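Structural polyprotein, VP3 (Israeli acute paralysis virus, PDB 5CDD) probably serves as a structural building block of the virus capsid, forming with the other capsid proteins the pentamers from which the icosahedral shell is assembled. Local coordinates at residues N128-T142 and W261-L275. Sequence-based numbering, arbitrary orientation.
Sequences NMFSYWRATMCYRIT and WKWAEDVVVVEPKPL
Arg140 lays its guanidinium over one face of the Trp261 indole: Arg140 CZ sits 3.8 Å from the centroid of the Trp261 five-membered ring, 12° off its normal. The two planes are 27° apart, which identifies a cation-pi stack. A bend at chi3 folds the otherwise extended arginine chain back over the ring, while NH1 forms a salt bridge with Glu200 of the same chain and NH2 one with Glu123 of a neighbouring subunit. Cys138 meets Trp263 on the same side of the sheet. Cys138 CB lies 3.5 Å from the centroid of the Trp263 five-membered ring, a CH-pi contact over the face, and SG stands obliquely to it. The edge of that indole offers NE1 to Glu265 OE2 in a weak but nearly straight hydrogen bond; Arg204 pairs with the other carboxylate oxygen. Farther along, Thr136 OG1 donates to the anti lone pair of Asp266 OD2 at 3.2 Å. At the far end Val269 CG2 is centred over a face of Phe130, 3.4 Å from the ring centroid and 2° off the normal, whereas Glu271 O approaches the ring edge in plane.

Backbone pairing sets these positions. Strand 132-142 runs antiparallel to 261-265 and then to 267-270, and the register slips by one residue between Arg134 and Thr136, a beta bulge where the partner chain turns its corner at Asp266. Ser131 N and Tyr132 N both donate to Val270 O, at 3.2 and 3.3 Å respectively, forming a classic bulge. Such long, bent antiparallel pairing suits the jelly-roll beta-sandwich of picornavirus-like capsid proteins, here the VP3 domain.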
ATOM      1  N   ASN B 128     -33.652  26.881 -22.235  1.00 33.61           N
ATOM      2  CA  ASN B 128     -33.468  28.252 -21.770  1.00 33.55           C
ATOM      3  C   ASN B 128     -32.364  28.421 -20.722  1.00 33.40           C
ATOM      4  O   ASN B 128     -31.841  29.522 -20.544  1.00 33.80           O
ATOM      5  CB  ASN B 128     -34.799  28.773 -21.214  1.00 35.26           C
ATOM      6  CG  ASN B 128     -34.779  30.262 -20.943  1.00 36.81           C
ATOM      7  OD1 ASN B 128     -34.467  31.060 -21.827  1.00 38.39           O
ATOM      8  ND2 ASN B 128     -35.121  30.645 -19.720  1.00 38.52           N
ATOM      9  N   MET B 129     -32.006  27.334 -20.042  1.00 33.06           N
ATOM     10  CA  MET B 129     -30.978  27.369 -18.999  1.00 32.24           C
ATOM     11  C   MET B 129     -29.553  27.317 -19.529  1.00 31.90           C
ATOM     12  O   MET B 129     -28.610  27.649 -18.811  1.00 32.99           O
ATOM     13  CB  MET B 129     -31.135  26.182 -18.052  1.00 33.93           C
ATOM     14  CG  MET B 129     -32.517  25.952 -17.514  1.00 34.68           C
ATOM     15  SD  MET B 129     -32.553  24.401 -16.606  1.00 36.37           S
ATOM     16  CE  MET B 129     -32.249  24.969 -14.975  1.00 35.52           C
ATOM     17  N   PHE B 130     -29.397  26.882 -20.773  1.00 30.28           N
ATOM     18  CA  PHE B 130     -28.074  26.744 -21.364  1.00 29.40           C
ATOM     19  C   PHE B 130     -27.809  27.743 -22.483  1.00 29.20           C
ATOM     20  O   PHE B 130     -28.705  28.474 -22.895  1.00 31.11           O
ATOM     21  CB  PHE B 130     -27.918  25.310 -21.865  1.00 29.12           C
ATOM     22  CG  PHE B 130     -28.272  24.277 -20.829  1.00 28.64           C
ATOM     23  CD1 PHE B 130     -27.368  23.934 -19.829  1.00 28.42           C
ATOM     24  CD2 PHE B 130     -29.533  23.688 -20.822  1.00 28.28           C
ATOM     25  CE1 PHE B 130     -27.714  23.019 -18.832  1.00 27.43           C
ATOM     26  CE2 PHE B 130     -29.890  22.774 -19.831  1.00 27.91           C
ATOM     27  CZ  PHE B 130     -28.979  22.440 -18.835  1.00 28.03           C
ATOM     28  N   SER B 131     -26.573  27.769 -22.970  1.00 28.14           N
ATOM     29  CA  SER B 131     -26.193  28.691 -24.032  1.00 26.95           C
ATOM     30  C   SER B 131     -26.400  28.139 -25.438  1.00 27.25           C
ATOM     31  O   SER B 131     -26.898  28.846 -26.313  1.00 29.66           O
ATOM     32  CB  SER B 131     -24.736  29.114 -23.857  1.00 25.28           C
ATOM     33  OG  SER B 131     -24.567  29.844 -22.655  1.00 24.74           O
ATOM     34  N   TYR B 132     -26.015  26.887 -25.661  1.00 26.43           N
ATOM     35  CA  TYR B 132     -26.178  26.275 -26.975  1.00 25.27           C
ATOM     36  C   TYR B 132     -26.831  24.909 -26.853  1.00 25.50           C
ATOM     37  O   TYR B 132     -26.739  24.257 -25.813  1.00 25.69           O
ATOM     38  CB  TYR B 132     -24.824  26.125 -27.675  1.00 26.27           C
ATOM     39  CG  TYR B 132     -23.930  27.337 -27.563  1.00 27.52           C
ATOM     40  CD1 TYR B 132     -22.953  27.414 -26.571  1.00 28.72           C
ATOM     41  CD2 TYR B 132     -24.067  28.414 -28.436  1.00 28.93           C
ATOM     42  CE1 TYR B 132     -22.132  28.533 -26.454  1.00 29.75           C
ATOM     43  CE2 TYR B 132     -23.252  29.539 -28.326  1.00 29.38           C
ATOM     44  CZ  TYR B 132     -22.288  29.591 -27.333  1.00 29.52           C
ATOM     45  OH  TYR B 132     -21.479  30.698 -27.213  1.00 31.85           O
ATOM     46  N   TRP B 133     -27.487  24.475 -27.925  1.00 26.12           N
ATOM     47  CA  TRP B 133     -28.166  23.187 -27.938  1.00 25.20           C
ATOM     48  C   TRP B 133     -27.888  22.396 -29.209  1.00 25.70           C
ATOM     49  O   TRP B 133     -27.288  22.897 -30.160  1.00 25.27           O
ATOM     50  CB  TRP B 133     -29.679  23.381 -27.814  1.00 25.27           C
ATOM     51  CG  TRP B 133     -30.281  24.090 -28.994  1.00 24.63           C
ATOM     52  CD1 TRP B 133     -30.336  25.437 -29.199  1.00 23.95           C
ATOM     53  CD2 TRP B 133     -30.867  23.482 -30.153  1.00 25.05           C
ATOM     54  NE1 TRP B 133     -30.920  25.709 -30.414  1.00 25.53           N
ATOM     55  CE2 TRP B 133     -31.254  24.528 -31.021  1.00 25.22           C
ATOM     56  CE3 TRP B 133     -31.101  22.156 -30.545  1.00 25.37           C
ATOM     57  CZ2 TRP B 133     -31.863  24.289 -32.258  1.00 25.02           C
ATOM     58  CZ3 TRP B 133     -31.707  21.918 -31.776  1.00 24.59           C
ATOM     59  CH2 TRP B 133     -32.081  22.982 -32.617  1.00 24.28           C
ATOM     60  N   ARG B 134     -28.352  21.152 -29.206  1.00 25.82           N
ATOM     61  CA  ARG B 134     -28.208  20.238 -30.330  1.00 25.24           C
ATOM     62  C   ARG B 134     -29.168  19.092 -30.046  1.00 25.69           C
ATOM     63  O   ARG B 134     -29.069  18.443 -29.005  1.00 26.57           O
ATOM     64  CB  ARG B 134     -26.776  19.707 -30.410  1.00 23.76           C
ATOM     65  CG  ARG B 134     -26.541  18.752 -31.562  1.00 23.51           C
ATOM     66  CD  ARG B 134     -25.193  18.069 -31.445  1.00 24.77           C
ATOM     67  NE  ARG B 134     -24.969  17.126 -32.537  1.00 27.55           N
ATOM     68  CZ  ARG B 134     -24.619  17.474 -33.770  1.00 27.95           C
ATOM     69  NH1 ARG B 134     -24.443  18.752 -34.074  1.00 31.23           N
ATOM     70  NH2 ARG B 134     -24.451  16.547 -34.702  1.00 27.19           N
ATOM     71  N   ALA B 135     -30.106  18.847 -30.955  1.00 25.71           N
ATOM     72  CA  ALA B 135     -31.068  17.776 -30.741  1.00 25.75           C
ATOM     73  C   ALA B 135     -31.923  17.458 -31.959  1.00 26.05           C
ATOM     74  O   ALA B 135     -31.898  18.167 -32.965  1.00 26.71           O
ATOM     75  CB  ALA B 135     -31.970  18.128 -29.562  1.00 24.38           C
ATOM     76  N   THR B 136     -32.673  16.367 -31.851  1.00 25.88           N
ATOM     77  CA  THR B 136     -33.574  15.931 -32.905  1.00 26.52           C
ATOM     78  C   THR B 136     -34.950  16.435 -32.501  1.00 27.60           C
ATOM     79  O   THR B 136     -35.518  15.979 -31.510  1.00 28.49           O
ATOM     80  CB  THR B 136     -33.609  14.395 -33.015  1.00 26.26           C
ATOM     81  OG1 THR B 136     -32.324  13.914 -33.430  1.00 27.82           O
ATOM     82  CG2 THR B 136     -34.657  13.957 -34.021  1.00 24.28           C
ATOM     83  N   MET B 137     -35.478  17.390 -33.258  1.00 29.11           N
ATOM     84  CA  MET B 137     -36.782  17.956 -32.954  1.00 29.75           C
ATOM     85  C   MET B 137     -37.916  17.080 -33.456  1.00 30.05           C
ATOM     86  O   MET B 137     -37.925  16.660 -34.614  1.00 30.64           O
ATOM     87  CB  MET B 137     -36.898  19.356 -33.554  1.00 29.79           C
ATOM     88  CG  MET B 137     -35.860  20.329 -33.022  1.00 29.27           C
ATOM     89  SD  MET B 137     -35.750  20.282 -31.220  1.00 28.36           S
ATOM     90  CE  MET B 137     -37.379  20.871 -30.759  1.00 27.20           C
ATOM     91  N   CYS B 138     -38.872  16.807 -32.576  1.00 29.93           N
ATOM     92  CA  CYS B 138     -40.011  15.972 -32.928  1.00 31.37           C
ATOM     93  C   CYS B 138     -41.311  16.757 -32.868  1.00 31.86           C
ATOM     94  O   CYS B 138     -41.543  17.536 -31.941  1.00 30.77           O
ATOM     95  CB  CYS B 138     -40.085  14.772 -31.991  1.00 31.07           C
ATOM     96  SG  CYS B 138     -38.608  13.743 -32.032  1.00 34.48           S
ATOM     97  N   TYR B 139     -42.157  16.538 -33.869  1.00 32.67           N
ATOM     98  CA  TYR B 139     -43.438  17.222 -33.964  1.00 32.89           C
ATOM     99  C   TYR B 139     -44.531  16.235 -34.354  1.00 33.83           C
ATOM    100  O   TYR B 139     -44.349  15.437 -35.273  1.00 34.91           O
ATOM    101  CB  TYR B 139     -43.351  18.327 -35.024  1.00 30.58           C
ATOM    102  CG  TYR B 139     -42.258  19.341 -34.769  1.00 29.89           C
ATOM    103  CD1 TYR B 139     -42.443  20.377 -33.856  1.00 29.04           C
ATOM    104  CD2 TYR B 139     -41.028  19.250 -35.423  1.00 28.84           C
ATOM    105  CE1 TYR B 139     -41.433  21.301 -33.598  1.00 28.63           C
ATOM    106  CE2 TYR B 139     -40.006  20.170 -35.170  1.00 28.38           C
ATOM    107  CZ  TYR B 139     -40.217  21.193 -34.256  1.00 28.40           C
ATOM    108  OH  TYR B 139     -39.215  22.102 -33.990  1.00 29.69           O
ATOM    109  N   ARG B 140     -45.654  16.276 -33.647  1.00 34.82           N
ATOM    110  CA  ARG B 140     -46.777  15.404 -33.965  1.00 36.13           C
ATOM    111  C   ARG B 140     -47.916  16.287 -34.446  1.00 36.64           C
ATOM    112  O   ARG B 140     -48.359  17.181 -33.730  1.00 36.57           O
ATOM    113  CB  ARG B 140     -47.217  14.600 -32.741  1.00 36.15           C
ATOM    114  CG  ARG B 140     -48.366  13.639 -33.014  1.00 35.48           C
ATOM    115  CD  ARG B 140     -48.435  12.547 -31.948  1.00 37.19           C
ATOM    116  NE  ARG B 140     -48.695  13.077 -30.612  1.00 38.42           N
ATOM    117  CZ  ARG B 140     -49.902  13.326 -30.116  1.00 39.93           C
ATOM    118  NH1 ARG B 140     -50.979  13.090 -30.843  1.00 40.04           N
ATOM    119  NH2 ARG B 140     -50.025  13.816 -28.891  1.00 40.61           N
ATOM    120  N   ILE B 141     -48.378  16.032 -35.665  1.00 37.14           N
ATOM    121  CA  ILE B 141     -49.449  16.812 -36.264  1.00 36.24           C
ATOM    122  C   ILE B 141     -50.733  15.996 -36.351  1.00 36.76           C
ATOM    123  O   ILE B 141     -50.815  15.006 -37.082  1.00 36.78           O
ATOM    124  CB  ILE B 141     -49.033  17.288 -37.661  1.00 35.39           C
ATOM    125  CG1 ILE B 141     -47.708  18.051 -37.556  1.00 33.63           C
ATOM    126  CG2 ILE B 141     -50.123  18.163 -38.265  1.00 35.14           C
ATOM    127  CD1 ILE B 141     -47.113  18.439 -38.890  1.00 34.93           C
ATOM    128  N   THR B 142     -51.730  16.427 -35.585  1.00 37.27           N
ATOM    129  CA  THR B 142     -53.017  15.754 -35.540  1.00 37.96           C
ATOM    130  C   THR B 142     -54.094  16.596 -36.219  1.00 38.20           C
ATOM    131  O   THR B 142     -54.128  17.816 -36.074  1.00 38.87           O
ATOM    132  CB  THR B 142     -53.463  15.501 -34.087  1.00 38.42           C
ATOM    133  OG1 THR B 142     -52.407  14.863 -33.356  1.00 39.81           O
ATOM    134  CG2 THR B 142     -54.705  14.622 -34.069  1.00 39.55           C
ATOM    135  N   TRP B 261     -47.862  19.105 -31.634  1.00 33.51           N
ATOM    136  CA  TRP B 261     -47.137  18.827 -30.399  1.00 32.45           C
ATOM    137  C   TRP B 261     -45.642  18.971 -30.656  1.00 32.15           C
ATOM    138  O   TRP B 261     -45.170  18.706 -31.761  1.00 33.11           O
ATOM    139  CB  TRP B 261     -47.432  17.410 -29.905  1.00 32.09           C
ATOM    140  CG  TRP B 261     -48.863  17.176 -29.526  1.00 31.50           C
ATOM    141  CD1 TRP B 261     -49.932  17.072 -30.371  1.00 31.32           C
ATOM    142  CD2 TRP B 261     -49.382  17.012 -28.201  1.00 30.43           C
ATOM    143  NE1 TRP B 261     -51.085  16.851 -29.653  1.00 31.16           N
ATOM    144  CE2 TRP B 261     -50.775  16.810 -28.319  1.00 30.07           C
ATOM    145  CE3 TRP B 261     -48.804  17.017 -26.923  1.00 29.93           C
ATOM    146  CZ2 TRP B 261     -51.600  16.614 -27.206  1.00 29.52           C
ATOM    147  CZ3 TRP B 261     -49.626  16.821 -25.816  1.00 27.82           C
ATOM    148  CH2 TRP B 261     -51.009  16.622 -25.967  1.00 27.82           C
ATOM    149  N   LYS B 262     -44.901  19.385 -29.633  1.00 31.12           N
ATOM    150  CA  LYS B 262     -43.461  19.570 -29.767  1.00 29.97           C
ATOM    151  C   LYS B 262     -42.664  18.980 -28.607  1.00 29.53           C
ATOM    152  O   LYS B 262     -43.076  19.061 -27.448  1.00 30.22           O
ATOM    153  CB  LYS B 262     -43.142  21.064 -29.894  1.00 29.16           C
ATOM    154  CG  LYS B 262     -41.656  21.384 -29.959  1.00 29.05           C
ATOM    155  CD  LYS B 262     -41.410  22.884 -30.014  1.00 28.81           C
ATOM    156  CE  LYS B 262     -39.921  23.195 -30.063  1.00 30.10           C
ATOM    157  NZ  LYS B 262     -39.646  24.653 -30.185  1.00 29.46           N
ATOM    158  N   TRP B 263     -41.522  18.385 -28.933  1.00 28.52           N
ATOM    159  CA  TRP B 263     -40.629  17.802 -27.936  1.00 27.71           C
ATOM    160  C   TRP B 263     -39.311  17.456 -28.629  1.00 26.84           C
ATOM    161  O   TRP B 263     -39.232  17.477 -29.857  1.00 26.02           O
ATOM    162  CB  TRP B 263     -41.270  16.565 -27.287  1.00 26.94           C
ATOM    163  CG  TRP B 263     -41.264  15.315 -28.114  1.00 27.34           C
ATOM    164  CD1 TRP B 263     -40.274  14.376 -28.175  1.00 27.12           C
ATOM    165  CD2 TRP B 263     -42.298  14.867 -29.000  1.00 27.58           C
ATOM    166  NE1 TRP B 263     -40.627  13.369 -29.042  1.00 26.71           N
ATOM    167  CE2 TRP B 263     -41.864  13.646 -29.564  1.00 27.31           C
ATOM    168  CE3 TRP B 263     -43.547  15.379 -29.375  1.00 28.35           C
ATOM    169  CZ2 TRP B 263     -42.637  12.927 -30.484  1.00 26.71           C
ATOM    170  CZ3 TRP B 263     -44.318  14.663 -30.290  1.00 27.88           C
ATOM    171  CH2 TRP B 263     -43.857  13.450 -30.832  1.00 27.36           C
ATOM    172  N   ALA B 264     -38.277  17.155 -27.849  1.00 27.47           N
ATOM    173  CA  ALA B 264     -36.971  16.841 -28.424  1.00 28.31           C
ATOM    174  C   ALA B 264     -36.397  15.496 -27.993  1.00 28.77           C
ATOM    175  O   ALA B 264     -36.790  14.930 -26.972  1.00 29.75           O
ATOM    176  CB  ALA B 264     -35.984  17.952 -28.084  1.00 28.24           C
ATOM    177  N   GLU B 265     -35.457  14.994 -28.788  1.00 28.65           N
ATOM    178  CA  GLU B 265     -34.798  13.724 -28.505  1.00 29.66           C
ATOM    179  C   GLU B 265     -33.324  13.860 -28.868  1.00 30.62           C
ATOM    180  O   GLU B 265     -32.950  14.762 -29.615  1.00 31.26           O
ATOM    181  CB  GLU B 265     -35.430  12.600 -29.323  1.00 29.52           C
ATOM    182  CG  GLU B 265     -36.946  12.582 -29.262  1.00 30.88           C
ATOM    183  CD  GLU B 265     -37.543  11.350 -29.910  1.00 32.06           C
ATOM    184  OE1 GLU B 265     -37.019  10.910 -30.955  1.00 32.85           O
ATOM    185  OE2 GLU B 265     -38.547  10.828 -29.380  1.00 32.26           O
ATOM    186  N   ASP B 266     -32.494  12.964 -28.342  1.00 32.45           N
ATOM    187  CA  ASP B 266     -31.059  13.003 -28.597  1.00 33.30           C
ATOM    188  C   ASP B 266     -30.573  14.405 -28.246  1.00 32.68           C
ATOM    189  O   ASP B 266     -29.820  15.027 -28.996  1.00 33.01           O
ATOM    190  CB  ASP B 266     -30.773  12.698 -30.068  1.00 36.45           C
ATOM    191  CG  ASP B 266     -31.348  11.366 -30.507  1.00 39.93           C
ATOM    192  OD1 ASP B 266     -31.067  10.350 -29.834  1.00 41.15           O
ATOM    193  OD2 ASP B 266     -32.081  11.336 -31.523  1.00 41.24           O
ATOM    194  N   VAL B 267     -31.017  14.886 -27.090  1.00 32.34           N
ATOM    195  CA  VAL B 267     -30.675  16.216 -26.614  1.00 31.57           C
ATOM    196  C   VAL B 267     -29.319  16.311 -25.936  1.00 31.83           C
ATOM    197  O   VAL B 267     -28.899  15.405 -25.219  1.00 33.38           O
ATOM    198  CB  VAL B 267     -31.739  16.731 -25.618  1.00 30.24           C
ATOM    199  CG1 VAL B 267     -31.378  18.127 -25.142  1.00 29.42           C
ATOM    200  CG2 VAL B 267     -33.108  16.728 -26.268  1.00 29.63           C
ATOM    201  N   VAL B 268     -28.640  17.424 -26.188  1.00 31.62           N
ATOM    202  CA  VAL B 268     -27.349  17.711 -25.589  1.00 31.58           C
ATOM    203  C   VAL B 268     -27.280  19.228 -25.474  1.00 30.81           C
ATOM    204  O   VAL B 268     -27.628  19.943 -26.415  1.00 30.29           O
ATOM    205  CB  VAL B 268     -26.171  17.201 -26.453  1.00 31.50           C
ATOM    206  CG1 VAL B 268     -26.308  15.724 -26.694  1.00 31.91           C
ATOM    207  CG2 VAL B 268     -26.121  17.929 -27.768  1.00 32.50           C
ATOM    208  N   VAL B 269     -26.869  19.717 -24.311  1.00 31.11           N
ATOM    209  CA  VAL B 269     -26.761  21.150 -24.094  1.00 30.05           C
ATOM    210  C   VAL B 269     -25.328  21.523 -23.755  1.00 31.43           C
ATOM    211  O   VAL B 269     -24.579  20.716 -23.198  1.00 33.27           O
ATOM    212  CB  VAL B 269     -27.690  21.613 -22.961  1.00 28.35           C
ATOM    213  CG1 VAL B 269     -29.137  21.409 -23.370  1.00 25.64           C
ATOM    214  CG2 VAL B 269     -27.383  20.848 -21.688  1.00 26.09           C
ATOM    215  N   VAL B 270     -24.946  22.748 -24.102  1.00 31.88           N
ATOM    216  CA  VAL B 270     -23.594  23.222 -23.842  1.00 32.62           C
ATOM    217  C   VAL B 270     -23.611  24.494 -22.998  1.00 35.37           C
ATOM    218  O   VAL B 270     -24.440  25.376 -23.213  1.00 35.35           O
ATOM    219  CB  VAL B 270     -22.850  23.503 -25.162  1.00 30.11           C
ATOM    220  CG1 VAL B 270     -21.415  23.928 -24.879  1.00 29.98           C
ATOM    221  CG2 VAL B 270     -22.875  22.263 -26.031  1.00 28.89           C
ATOM    222  N   GLU B 271     -22.694  24.516 -22.039  1.00 38.95           N
ATOM    223  CA  GLU B 271     -22.510  25.628 -21.142  1.00 41.24           C
ATOM    224  C   GLU B 271     -23.535  25.524 -20.041  1.00 43.31           C
ATOM    225  O   GLU B 271     -24.560  24.849 -20.197  1.00 47.04           O
ATOM    226  CB  GLU B 271     -22.684  26.953 -21.885  1.00 41.54           C
ATOM    227  CG  GLU B 271     -22.228  28.171 -21.097  1.00 42.10           C
ATOM    228  CD  GLU B 271     -21.649  29.255 -21.984  1.00 44.32           C
ATOM    229  OE1 GLU B 271     -21.956  29.263 -23.195  1.00 47.89           O
ATOM    230  OE2 GLU B 271     -20.886  30.100 -21.471  1.00 46.42           O
ATOM    231  N   PRO B 272     -23.245  26.251 -18.898  1.00 44.37           N
ATOM    232  CA  PRO B 272     -24.284  26.187 -17.876  1.00 41.93           C
ATOM    233  C   PRO B 272     -24.687  27.627 -17.613  1.00 40.53           C
ATOM    234  O   PRO B 272     -24.410  28.183 -16.547  1.00 41.14           O
ATOM    235  CB  PRO B 272     -23.499  25.647 -16.683  1.00 42.05           C
ATOM    236  CG  PRO B 272     -22.155  26.327 -16.800  1.00 47.18           C
ATOM    237  CD  PRO B 272     -22.018  26.858 -18.210  1.00 47.91           C
ATOM    238  N   LYS B 273     -25.335  28.243 -18.599  1.00 37.15           N
ATOM    239  CA  LYS B 273     -25.704  29.644 -18.405  1.00 33.53           C
ATOM    240  C   LYS B 273     -26.648  30.104 -19.514  1.00 32.78           C
ATOM    241  O   LYS B 273     -26.461  29.751 -20.678  1.00 33.38           O
ATOM    242  CB  LYS B 273     -24.450  30.524 -18.406  1.00 31.08           C
ATOM    243  CG  LYS B 273     -24.737  32.012 -18.475  1.00 30.47           C
ATOM    244  CD  LYS B 273     -23.476  32.841 -18.452  1.00 28.42           C
ATOM    245  CE  LYS B 273     -23.821  34.315 -18.522  1.00 27.79           C
ATOM    246  NZ  LYS B 273     -22.938  35.137 -17.659  1.00 28.50           N
ATOM    247  N   PRO B 274     -27.686  30.885 -19.167  1.00 31.78           N
ATOM    248  CA  PRO B 274     -28.628  31.366 -20.182  1.00 31.63           C
ATOM    249  C   PRO B 274     -27.887  32.232 -21.202  1.00 33.07           C
ATOM    250  O   PRO B 274     -26.912  32.906 -20.864  1.00 34.52           O
ATOM    251  CB  PRO B 274     -29.625  32.184 -19.367  1.00 30.68           C
ATOM    252  CG  PRO B 274     -29.579  31.538 -18.022  1.00 30.70           C
ATOM    253  CD  PRO B 274     -28.113  31.296 -17.819  1.00 31.12           C
ATOM    254  N   LEU B 275     -28.348  32.219 -22.447  1.00 33.78           N
ATOM    255  CA  LEU B 275     -27.714  33.023 -23.486  1.00 33.66           C
ATOM    256  C   LEU B 275     -28.387  34.393 -23.568  1.00 34.62           C
ATOM    257  O   LEU B 275     -27.923  35.285 -24.276  1.00 35.02           O
ATOM    258  CB  LEU B 275     -27.815  32.312 -24.837  1.00 31.89           C
ATOM    259  CG  LEU B 275     -27.009  32.923 -25.984  1.00 29.87           C
ATOM    260  CD1 LEU B 275     -25.525  32.845 -25.666  1.00 28.96           C
ATOM    261  CD2 LEU B 275     -27.306  32.179 -27.269  1.00 30.28           C
TER